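Local coordinates for SusD superfamily protein (Bacteroides vulgatus, PDB 3MYV) that probably binds polysaccharides or sugars derived from them at the bacterial outer membrane, at residues A[130-135]-A[162-167]; A[333-338]-A[364-369]; A[124-129]-A[200-205]. One frame throughout, in Å; residues are numbered along the deposited sequence.

Contact 1 of 3, residues A[130-135]-A[162-167]; sequences YPYTKD and QAYDFI
Tyr132, at the start of the short, weakly bonded helical turn 132-135, and Tyr164, on the long helix 160-177, join two elements of the helical N-terminal part of this SusD-family protein. The nearest approach is not between the two rings but from the beta carbon of one to the ring of the other: Tyr132 CB lies 3.6 Å from Tyr164 CE2. Further along, Tyr132 CD1 comes within 4.1 Å of Tyr164 CD2. Tyr132 CG stands about 4.3 Å above one face of the Tyr164 ring, displaced toward its rim. The ring centroids are 5.4 Å apart and the planes are inclined at 57°, so the two aromatic groups make an oblique pair that is neither a parallel stack nor a T-shape. In Tyr132, CG is anti to the backbone N (chi1 177°), which leaves that nitrogen clear of the ring.

This amide belongs to the short helical turn, which also contains the backbone hydrogen bond from Lys134 N to Pro131 O (2.9 Å). A water molecule accepts a hydrogen bond from Tyr132 N at 3.0 Å. The same water is 2.6 Å from Tyr164 OH and lies in the plane of the Tyr164 ring, at its edge. The phenol oxygen of the long helix is thereby linked to the main chain at the start of the short turn, alongside the apolar touch made by the ring. In this region, whose sequence family is placed in the TPR clan, Tyr164 also packs on Phe122 of helix 103-128 and on Ile199 of helix 189-202. Thr133 OG1 and Lys134 NZ bind the carbonyl oxygens of Arg403 and Trp425, respectively, tying the short turn to later parts of the chain.

Contact 2 of 3, residues A[333-338]-A[364-369]; sequences RLSEVY and VKRGNP
Arg366 reaches from the last turn of helix 350-367 to Ser335, in the first turn of helix 334-348, and meets it edge-on. Arg366 NH2 donates to Ser335 OG over 2.9 Å, with an N-H...O angle of 163°. The hydroxyl oxygen lies close to the guanidinium plane. Arg366 CG is anti to the backbone N (chi1 -172°), after which the chain bends at chi2 (-88°) and again at chi3, bringing the NH2 edge to the serine. The bond thus links two helices that follow one another in the chain, side chain to side chain.

Arg333 lies beside the bond, its NH1 4.4 Å from Arg366 NH2 and set obliquely to the Arg366 guanidinium. Glu247 bridges the group, with OE1 bound to Arg333 NH1 and Ser335 OG and OE2 to Arg366 NH1, which also binds Tyr229 O. Glu390 pairs with both arginines, and Glu394 with Arg333 NE. A leucine in place of Arg366 would probably leave Ser335 without its donor and Glu247 and Glu390 each short of one positive partner. The interleaved carboxylates are likely to offset the closeness of the two cations, making this a buried, charge-compensated network.

Contact 3 of 3, residues A[124-129]-A[200-205]; sequences LTRCFG and YLYHDD. With EDO (1,2-ethanediol), chain I.
The Arg126 guanidinium and the Tyr202 ring stand nearly perpendicular, their planes 79° apart. At the edge of the guanidinium, near its plane, lie Tyr202 OH and O2 of a bound 1,2-ethanediol. The group also forms a cation-pi pair with Phe399. The Tyr202 ring has a cation-pi partner of its own, Arg403, and meets Phe122 edge-to-face.

The contact joins the C-terminal ends of two helices of the SusD fold, 103-128 and 189-202. The second of these closes in a Schellman motif: Asp204 has positive phi, and the backbone nitrogens of Asp205 and Asp204 bond back to Tyr200 O (2.9 Å) and Leu201 O (3.0 Å).

Across the contact, Arg126 NH1 approaches Tyr202 OH at 3.2 Å, but the N-H...O angle of only 123° makes this a weak hydrogen bond. The aliphatic part of the arginine adds a looser touch, CD lying 4.0 Å from Tyr202 CE2. Arg126 CG takes the position between the backbone N and the carbonyl carbon (chi1 61°), and from there the chain runs extended to NE, carrying the guanidinium past the phenol. Its firmer hold comes from its own helix, where NH2 forms a salt bridge with Asp123 OD1. NH2 also donates to O2 of the diol at 3.1 Å. That molecule, probably from the crystallisation liquor, is also hydrogen-bonded by Arg198 NH1 and Tyr33 OH.

Just past the second helix, His203 turns its imidazole back toward the capping turn. His203 ND1 donates an almost straight hydrogen bond to Asp205 OD2 at 2.7 Å, the oxygen lying in the imidazole plane while the nitrogen approaches from above the carboxylate plane.

How the contacts relate
Contacts 1 and 3 are neighbours, their centres 5 Å apart, and contact 1 is nested in the loop that contact 3 closes. Helix 103-128 leads into helix 132-135, and helix 160-177 precedes helix 189-202, so each contact takes one member of each consecutive pair, contact 3 the outer two and contact 1 the inner two. They touch directly: Tyr132 CE2 is 3.3 Å from His203 O, and Tyr164 OH lies 3.3 Å from Tyr202 CB. Contact 2 comes later in the chain, between helices 334-348 and 350-367, with its centre about 28 Å from that of contact 1 and 23 Å from that of contact 3. One aromatic cluster and one separate charged network thus join different helical parts of the protein.

Contact 1 of 3, residues A[130-135]-A[162-167]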
loop_
_atom_site.group_PDB
_atom_site.type_symbol
_atom_site.label_atom_id
_atom_site.label_comp_id
_atom_site.label_asym_id
_atom_site.label_seq_id
_atom_site.Cartn_x
_atom_site.Cartn_y
_atom_site.Cartn_z
ATOM N N TYR A 130 9.373 13.441 1.364
ATOM C CA TYR A 130 10.198 12.856 0.336
ATOM C C TYR A 130 10.669 11.480 0.839
ATOM O O TYR A 130 10.720 11.233 2.070
ATOM C CB TYR A 130 11.378 13.799 0.004
ATOM C CG TYR A 130 10.968 14.997 -0.819
ATOM C CD1 TYR A 130 10.371 16.108 -0.225
ATOM C CD2 TYR A 130 11.145 15.013 -2.197
ATOM C CE1 TYR A 130 9.981 17.198 -0.987
ATOM C CE2 TYR A 130 10.767 16.100 -2.960
ATOM C CZ TYR A 130 10.183 17.190 -2.361
ATOM O OH TYR A 130 9.811 18.285 -3.131
ATOM N N PRO A 131 10.979 10.561 -0.089
ATOM C CA PRO A 131 11.403 9.225 0.349
ATOM C C PRO A 131 12.536 9.279 1.351
ATOM O O PRO A 131 13.507 10.036 1.176
ATOM C CB PRO A 131 11.888 8.564 -0.962
ATOM C CG PRO A 131 11.137 9.269 -2.014
ATOM C CD PRO A 131 11.014 10.679 -1.560
ATOM N N TYR A 132 12.420 8.470 2.399
ATOM C CA TYR A 132 13.495 8.389 3.382
ATOM C C TYR A 132 14.853 8.236 2.736
ATOM O O TYR A 132 15.832 8.877 3.163
ATOM C CB TYR A 132 13.272 7.237 4.368
ATOM C CG TYR A 132 14.424 7.105 5.338
ATOM C CD1 TYR A 132 14.462 7.863 6.486
ATOM C CD2 TYR A 132 15.510 6.260 5.070
ATOM C CE1 TYR A 132 15.500 7.771 7.366
ATOM C CE2 TYR A 132 16.567 6.173 5.944
ATOM C CZ TYR A 132 16.559 6.929 7.095
ATOM O OH TYR A 132 17.615 6.865 7.974
ATOM N N THR A 133 14.917 7.371 1.718
ATOM C CA THR A 133 16.181 7.032 1.079
ATOM C C THR A 133 16.770 8.189 0.279
ATOM O O THR A 133 17.936 8.149 -0.042
ATOM C CB THR A 133 16.029 5.773 0.179
ATOM O OG1 THR A 133 14.820 5.874 -0.579
ATOM C CG2 THR A 133 15.964 4.531 1.046
ATOM N N LYS A 134 16.018 9.254 0.008
ATOM C CA LYS A 134 16.616 10.434 -0.671
ATOM C C LYS A 134 17.721 11.125 0.142
ATOM O O LYS A 134 18.754 11.557 -0.401
ATOM C CB LYS A 134 15.545 11.473 -1.042
ATOM C CG LYS A 134 16.099 12.651 -1.846
ATOM C CD LYS A 134 15.020 13.645 -2.188
ATOM C CE LYS A 134 15.564 14.709 -3.112
ATOM N NZ LYS A 134 14.537 15.775 -3.339
ATOM N N ASP A 135 17.513 11.193 1.446
ATOM C CA ASP A 135 18.218 12.151 2.276
ATOM C C ASP A 135 18.240 11.747 3.744
ATOM O O ASP A 135 18.272 12.609 4.634
ATOM C CB ASP A 135 17.522 13.506 2.114
ATOM C CG ASP A 135 16.093 13.499 2.647
ATOM O OD1 ASP A 135 15.598 12.430 3.060
ATOM O OD2 ASP A 135 15.482 14.592 2.677
ATOM N N GLN A 162 12.209 11.253 11.834
ATOM C CA GLN A 162 11.463 11.169 13.108
ATOM C C GLN A 162 10.229 10.274 13.024
ATOM O O GLN A 162 9.937 9.514 13.967
ATOM C CB GLN A 162 11.049 12.557 13.588
ATOM C CG GLN A 162 12.234 13.352 14.155
ATOM C CD GLN A 162 11.922 14.820 14.416
ATOM O OE1 GLN A 162 11.174 15.477 13.678
ATOM N NE2 GLN A 162 12.500 15.337 15.481
ATOM N N ALA A 163 9.522 10.334 11.896
ATOM C CA ALA A 163 8.330 9.484 11.700
ATOM C C ALA A 163 8.697 7.999 11.618
ATOM O O ALA A 163 8.083 7.154 12.284
ATOM C CB ALA A 163 7.587 9.919 10.499
ATOM N N TYR A 164 9.711 7.680 10.823
ATOM C CA TYR A 164 10.210 6.292 10.765
ATOM C C TYR A 164 10.666 5.742 12.113
ATOM O O TYR A 164 10.351 4.583 12.463
ATOM C CB TYR A 164 11.332 6.145 9.715
ATOM C CG TYR A 164 10.826 5.868 8.302
ATOM C CD1 TYR A 164 10.590 4.561 7.856
ATOM C CD2 TYR A 164 10.594 6.917 7.406
ATOM C CE1 TYR A 164 10.121 4.315 6.577
ATOM C CE2 TYR A 164 10.147 6.677 6.118
ATOM C CZ TYR A 164 9.916 5.375 5.711
ATOM O OH TYR A 164 9.502 5.158 4.419
ATOM N N ASP A 165 11.412 6.542 12.876
ATOM C CA ASP A 165 11.848 6.111 14.205
ATOM C C ASP A 165 10.645 5.656 15.045
ATOM O O ASP A 165 10.646 4.564 15.631
ATOM C CB ASP A 165 12.620 7.219 14.929
ATOM C CG ASP A 165 13.993 7.497 14.314
ATOM O OD1 ASP A 165 14.427 6.788 13.382
ATOM O OD2 ASP A 165 14.646 8.445 14.773
ATOM N N PHE A 166 9.596 6.470 15.043
ATOM C CA PHE A 166 8.378 6.166 15.767
ATOM C C PHE A 166 7.606 4.967 15.201
ATOM O O PHE A 166 7.150 4.099 15.955
ATOM C CB PHE A 166 7.437 7.387 15.776
ATOM C CG PHE A 166 6.044 7.063 16.229
ATOM C CD1 PHE A 166 5.787 6.815 17.568
ATOM C CD2 PHE A 166 5.003 7.021 15.331
ATOM C CE1 PHE A 166 4.518 6.482 18.003
ATOM C CE2 PHE A 166 3.708 6.718 15.760
ATOM C CZ PHE A 166 3.470 6.455 17.091
ATOM N N ILE A 167 7.418 4.953 13.890
ATOM C CA ILE A 167 6.701 3.881 13.211
ATOM C C ILE A 167 7.342 2.513 13.491
ATOM O O ILE A 167 6.653 1.536 13.819
ATOM C CB ILE A 167 6.634 4.162 11.674
ATOM C CG1 ILE A 167 5.679 5.320 11.383
ATOM C CG2 ILE A 167 6.196 2.929 10.907
ATOM C CD1 ILE A 167 6.018 6.093 10.048
HETATM O O HOH W 1 9.775 7.162 2.833
#

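Contact 2 of 3, residues A[333-338]-A[364-369]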
loop_
_atom_site.group_PDB
_atom_site.type_symbol
_atom_site.label_atom_id
_atom_site.label_comp_id
_atom_site.label_asym_id
_atom_site.label_seq_id
_atom_site.Cartn_x
_atom_site.Cartn_y
_atom_site.Cartn_z
ATOM N N ARG A 333 -0.040 -8.978 1.436
ATOM C CA ARG A 333 -0.090 -10.385 1.056
ATOM C C ARG A 333 1.285 -11.010 0.933
ATOM O O ARG A 333 2.310 -10.323 0.801
ATOM C CB ARG A 333 -0.909 -10.609 -0.216
ATOM C CG ARG A 333 -0.294 -10.090 -1.517
ATOM C CD ARG A 333 -1.208 -10.420 -2.685
ATOM N NE ARG A 333 -0.719 -9.806 -3.935
ATOM C CZ ARG A 333 -0.159 -10.475 -4.935
ATOM N NH1 ARG A 333 0.028 -11.794 -4.859
ATOM N NH2 ARG A 333 0.229 -9.826 -6.026
ATOM N N LEU A 334 1.299 -12.329 0.996
ATOM C CA LEU A 334 2.554 -13.113 1.026
ATOM C C LEU A 334 3.546 -12.845 -0.122
ATOM O O LEU A 334 4.732 -12.786 0.111
ATOM C CB LEU A 334 2.218 -14.618 1.124
ATOM C CG LEU A 334 3.360 -15.618 1.371
ATOM C CD1 LEU A 334 4.165 -15.249 2.644
ATOM C CD2 LEU A 334 2.842 -17.073 1.449
ATOM N N SER A 335 3.081 -12.730 -1.363
ATOM C CA SER A 335 3.993 -12.458 -2.484
ATOM C C SER A 335 4.857 -11.210 -2.241
ATOM O O SER A 335 6.034 -11.192 -2.586
ATOM C CB SER A 335 3.234 -12.337 -3.805
ATOM O OG SER A 335 2.629 -13.568 -4.217
ATOM N N GLU A 336 4.298 -10.170 -1.623
ATOM C CA GLU A 336 5.122 -8.991 -1.320
ATOM C C GLU A 336 6.321 -9.345 -0.455
ATOM O O GLU A 336 7.420 -8.835 -0.692
ATOM C CB GLU A 336 4.330 -7.867 -0.646
ATOM C CG GLU A 336 5.157 -6.599 -0.483
ATOM C CD GLU A 336 4.533 -5.534 0.430
ATOM O OE1 GLU A 336 3.354 -5.679 0.783
ATOM O OE2 GLU A 336 5.232 -4.543 0.736
ATOM N N VAL A 337 6.112 -10.192 0.544
ATOM C CA VAL A 337 7.170 -10.563 1.467
ATOM C C VAL A 337 8.314 -11.282 0.731
ATOM O O VAL A 337 9.497 -11.009 0.980
ATOM C CB VAL A 337 6.645 -11.413 2.624
ATOM C CG1 VAL A 337 7.798 -11.761 3.595
ATOM C CG2 VAL A 337 5.501 -10.702 3.358
ATOM N N TYR A 338 7.963 -12.170 -0.188
ATOM C CA TYR A 338 8.958 -12.804 -1.057
ATOM C C TYR A 338 9.765 -11.738 -1.813
ATOM O O TYR A 338 10.990 -11.803 -1.880
ATOM C CB TYR A 338 8.292 -13.777 -2.036
ATOM C CG TYR A 338 7.985 -15.152 -1.448
ATOM C CD1 TYR A 338 6.925 -15.349 -0.559
ATOM C CD2 TYR A 338 8.739 -16.260 -1.802
ATOM C CE1 TYR A 338 6.645 -16.624 -0.035
ATOM C CE2 TYR A 338 8.481 -17.523 -1.274
ATOM C CZ TYR A 338 7.440 -17.697 -0.391
ATOM O OH TYR A 338 7.168 -18.948 0.116
ATOM N N VAL A 364 8.854 -15.764 -9.703
ATOM C CA VAL A 364 9.029 -15.799 -11.158
ATOM C C VAL A 364 8.402 -17.047 -11.736
ATOM O O VAL A 364 7.678 -16.992 -12.728
ATOM C CB VAL A 364 10.518 -15.673 -11.517
ATOM C CG1 VAL A 364 10.786 -16.021 -13.007
ATOM C CG2 VAL A 364 10.982 -14.246 -11.152
ATOM N N LYS A 365 8.676 -18.182 -11.097
ATOM C CA LYS A 365 8.227 -19.471 -11.599
ATOM C C LYS A 365 6.758 -19.725 -11.346
ATOM O O LYS A 365 6.118 -20.469 -12.098
ATOM C CB LYS A 365 9.087 -20.600 -11.021
ATOM C CG LYS A 365 10.513 -20.508 -11.527
ATOM C CD LYS A 365 11.454 -21.528 -10.855
ATOM C CE LYS A 365 12.864 -21.397 -11.435
ATOM N NZ LYS A 365 13.821 -22.370 -10.805
ATOM N N ARG A 366 6.214 -19.157 -10.276
ATOM C CA ARG A 366 4.770 -19.237 -10.073
ATOM C C ARG A 366 4.075 -18.485 -11.210
ATOM O O ARG A 366 3.040 -18.916 -11.692
ATOM C CB ARG A 366 4.337 -18.660 -8.715
ATOM C CG ARG A 366 2.857 -18.904 -8.365
ATOM C CD ARG A 366 1.939 -17.813 -8.889
ATOM N NE ARG A 366 2.327 -16.480 -8.421
ATOM C CZ ARG A 366 2.104 -15.985 -7.198
ATOM N NH1 ARG A 366 1.448 -16.693 -6.261
ATOM N NH2 ARG A 366 2.517 -14.747 -6.904
ATOM N N GLY A 367 4.635 -17.352 -11.615
ATOM C CA GLY A 367 4.109 -16.592 -12.741
ATOM C C GLY A 367 4.160 -17.377 -14.049
ATOM O O GLY A 367 3.149 -17.484 -14.737
ATOM N N ASN A 368 5.315 -17.974 -14.337
ATOM C CA ASN A 368 5.534 -18.815 -15.528
ATOM C C ASN A 368 6.636 -19.834 -15.200
ATOM O O ASN A 368 7.785 -19.444 -15.008
ATOM C CB ASN A 368 5.981 -17.943 -16.716
ATOM C CG ASN A 368 6.181 -18.741 -17.998
ATOM O OD1 ASN A 368 6.162 -19.989 -17.979
ATOM N ND2 ASN A 368 6.414 -18.028 -19.125
ATOM N N PRO A 369 6.290 -21.125 -15.084
ATOM C CA PRO A 369 7.292 -22.108 -14.694
ATOM C C PRO A 369 8.454 -22.279 -15.684
ATOM O O PRO A 369 9.492 -22.877 -15.301
ATOM C CB PRO A 369 6.477 -23.415 -14.544
ATOM C CG PRO A 369 5.286 -23.204 -15.395
ATOM C CD PRO A 369 4.957 -21.747 -15.231
#

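Contact 3 of 3, residues A[124-129]-A[200-205]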
loop_
_atom_site.group_PDB
_atom_site.type_symbol
_atom_site.label_atom_id
_atom_site.label_comp_id
_atom_site.label_asym_id
_atom_site.label_seq_id
_atom_site.Cartn_x
_atom_site.Cartn_y
_atom_site.Cartn_z
ATOM N N LEU A 124 0.978 8.578 5.644
ATOM C CA LEU A 124 1.198 10.035 5.693
ATOM C C LEU A 124 2.630 10.427 5.371
ATOM O O LEU A 124 2.859 11.446 4.704
ATOM C CB LEU A 124 0.807 10.628 7.047
ATOM C CG LEU A 124 -0.702 10.680 7.323
ATOM C CD1 LEU A 124 -0.995 10.855 8.843
ATOM C CD2 LEU A 124 -1.395 11.767 6.485
ATOM N N THR A 125 3.574 9.632 5.840
ATOM C CA THR A 125 4.982 9.915 5.636
ATOM C C THR A 125 5.357 9.725 4.172
ATOM O O THR A 125 6.051 10.571 3.583
ATOM C CB THR A 125 5.856 9.061 6.549
ATOM O OG1 THR A 125 5.439 9.232 7.925
ATOM C CG2 THR A 125 7.322 9.422 6.379
ATOM N N ARG A 126 4.921 8.625 3.561
ATOM C CA ARG A 126 5.275 8.443 2.143
ATOM C C ARG A 126 4.482 9.315 1.154
ATOM O O ARG A 126 4.917 9.488 0.012
ATOM C CB ARG A 126 5.277 6.981 1.731
ATOM C CG ARG A 126 3.957 6.274 1.864
ATOM C CD ARG A 126 4.180 4.822 1.473
ATOM N NE ARG A 126 2.996 4.046 1.780
ATOM C CZ ARG A 126 2.696 2.842 1.293
ATOM N NH1 ARG A 126 3.450 2.260 0.390
ATOM N NH2 ARG A 126 1.584 2.235 1.688
ATOM N N CYS A 127 3.318 9.820 1.569
ATOM C CA CYS A 127 2.554 10.741 0.755
ATOM C C CYS A 127 2.978 12.217 0.916
ATOM O O CYS A 127 2.910 12.973 -0.056
ATOM C CB CYS A 127 1.073 10.594 1.043
ATOM S SG CYS A 127 0.391 9.040 0.517
ATOM N N PHE A 128 3.402 12.633 2.120
ATOM C CA PHE A 128 3.693 14.054 2.380
ATOM C C PHE A 128 5.163 14.436 2.606
ATOM O O PHE A 128 5.485 15.616 2.623
ATOM C CB PHE A 128 2.806 14.584 3.512
ATOM C CG PHE A 128 1.359 14.564 3.165
ATOM C CD1 PHE A 128 0.781 15.640 2.478
ATOM C CD2 PHE A 128 0.568 13.470 3.464
ATOM C CE1 PHE A 128 -0.555 15.613 2.132
ATOM C CE2 PHE A 128 -0.789 13.444 3.103
ATOM C CZ PHE A 128 -1.339 14.509 2.432
ATOM N N GLY A 129 6.034 13.435 2.738
ATOM C CA GLY A 129 7.465 13.627 2.809
ATOM C C GLY A 129 8.182 12.927 1.685
ATOM O O GLY A 129 7.653 11.978 1.079
ATOM N N TYR A 200 10.935 -1.550 7.166
ATOM C CA TYR A 200 12.403 -1.699 7.253
ATOM C C TYR A 200 13.040 -1.444 5.879
ATOM O O TYR A 200 14.012 -0.697 5.755
ATOM C CB TYR A 200 12.809 -3.101 7.708
ATOM C CG TYR A 200 12.696 -3.432 9.179
ATOM C CD1 TYR A 200 13.020 -2.510 10.177
ATOM C CD2 TYR A 200 12.274 -4.709 9.575
ATOM C CE1 TYR A 200 12.931 -2.862 11.529
ATOM C CE2 TYR A 200 12.177 -5.048 10.878
ATOM C CZ TYR A 200 12.503 -4.131 11.863
ATOM O OH TYR A 200 12.379 -4.525 13.181
ATOM N N LEU A 201 12.450 -2.005 4.836
ATOM C CA LEU A 201 12.973 -1.864 3.462
ATOM C C LEU A 201 12.933 -0.424 2.982
ATOM O O LEU A 201 13.932 0.105 2.456
ATOM C CB LEU A 201 12.180 -2.782 2.496
ATOM C CG LEU A 201 12.677 -2.894 1.050
ATOM C CD1 LEU A 201 13.934 -3.760 1.017
ATOM C CD2 LEU A 201 11.592 -3.456 0.074
ATOM N N TYR A 202 11.792 0.231 3.190
ATOM C CA TYR A 202 11.659 1.642 2.890
ATOM C C TYR A 202 12.656 2.499 3.684
ATOM O O TYR A 202 13.058 3.557 3.223
ATOM C CB TYR A 202 10.257 2.142 3.179
ATOM C CG TYR A 202 9.217 1.956 2.082
ATOM C CD1 TYR A 202 8.841 0.692 1.649
ATOM C CD2 TYR A 202 8.569 3.053 1.539
ATOM C CE1 TYR A 202 7.875 0.534 0.677
ATOM C CE2 TYR A 202 7.579 2.903 0.590
ATOM C CZ TYR A 202 7.241 1.646 0.168
ATOM O OH TYR A 202 6.285 1.504 -0.793
ATOM N N HIS A 203 13.011 2.037 4.886
ATOM C CA HIS A 203 13.964 2.721 5.756
ATOM C C HIS A 203 15.450 2.384 5.471
ATOM O O HIS A 203 16.351 2.888 6.160
ATOM C CB HIS A 203 13.612 2.416 7.212
ATOM C CG HIS A 203 14.217 3.370 8.205
ATOM N ND1 HIS A 203 15.003 2.943 9.260
ATOM C CD2 HIS A 203 14.130 4.715 8.318
ATOM C CE1 HIS A 203 15.384 3.995 9.968
ATOM N NE2 HIS A 203 14.863 5.084 9.422
ATOM N N ASP A 204 15.709 1.598 4.425
ATOM C CA ASP A 204 17.062 1.116 4.065
ATOM C C ASP A 204 17.689 0.190 5.110
ATOM O O ASP A 204 18.916 0.012 5.129
ATOM C CB ASP A 204 18.031 2.298 3.782
ATOM C CG ASP A 204 18.776 2.167 2.446
ATOM O OD1 ASP A 204 18.659 1.139 1.739
ATOM O OD2 ASP A 204 19.490 3.125 2.084
ATOM N N ASP A 205 16.879 -0.405 5.979
ATOM C CA ASP A 205 17.371 -1.372 6.950
ATOM C C ASP A 205 17.304 -2.740 6.248
ATOM O O ASP A 205 16.500 -3.593 6.589
ATOM C CB ASP A 205 16.508 -1.401 8.218
ATOM C CG ASP A 205 16.555 -0.126 9.027
ATOM O OD1 ASP A 205 17.643 0.487 9.205
ATOM O OD2 ASP A 205 15.463 0.251 9.519
HETATM C C1 EDO I . -0.954 -0.244 -0.469
HETATM O O1 EDO I . 0.206 0.126 -1.205
HETATM C C2 EDO I . -0.579 -1.124 0.727
HETATM O O2 EDO I . -0.159 -0.330 1.888
#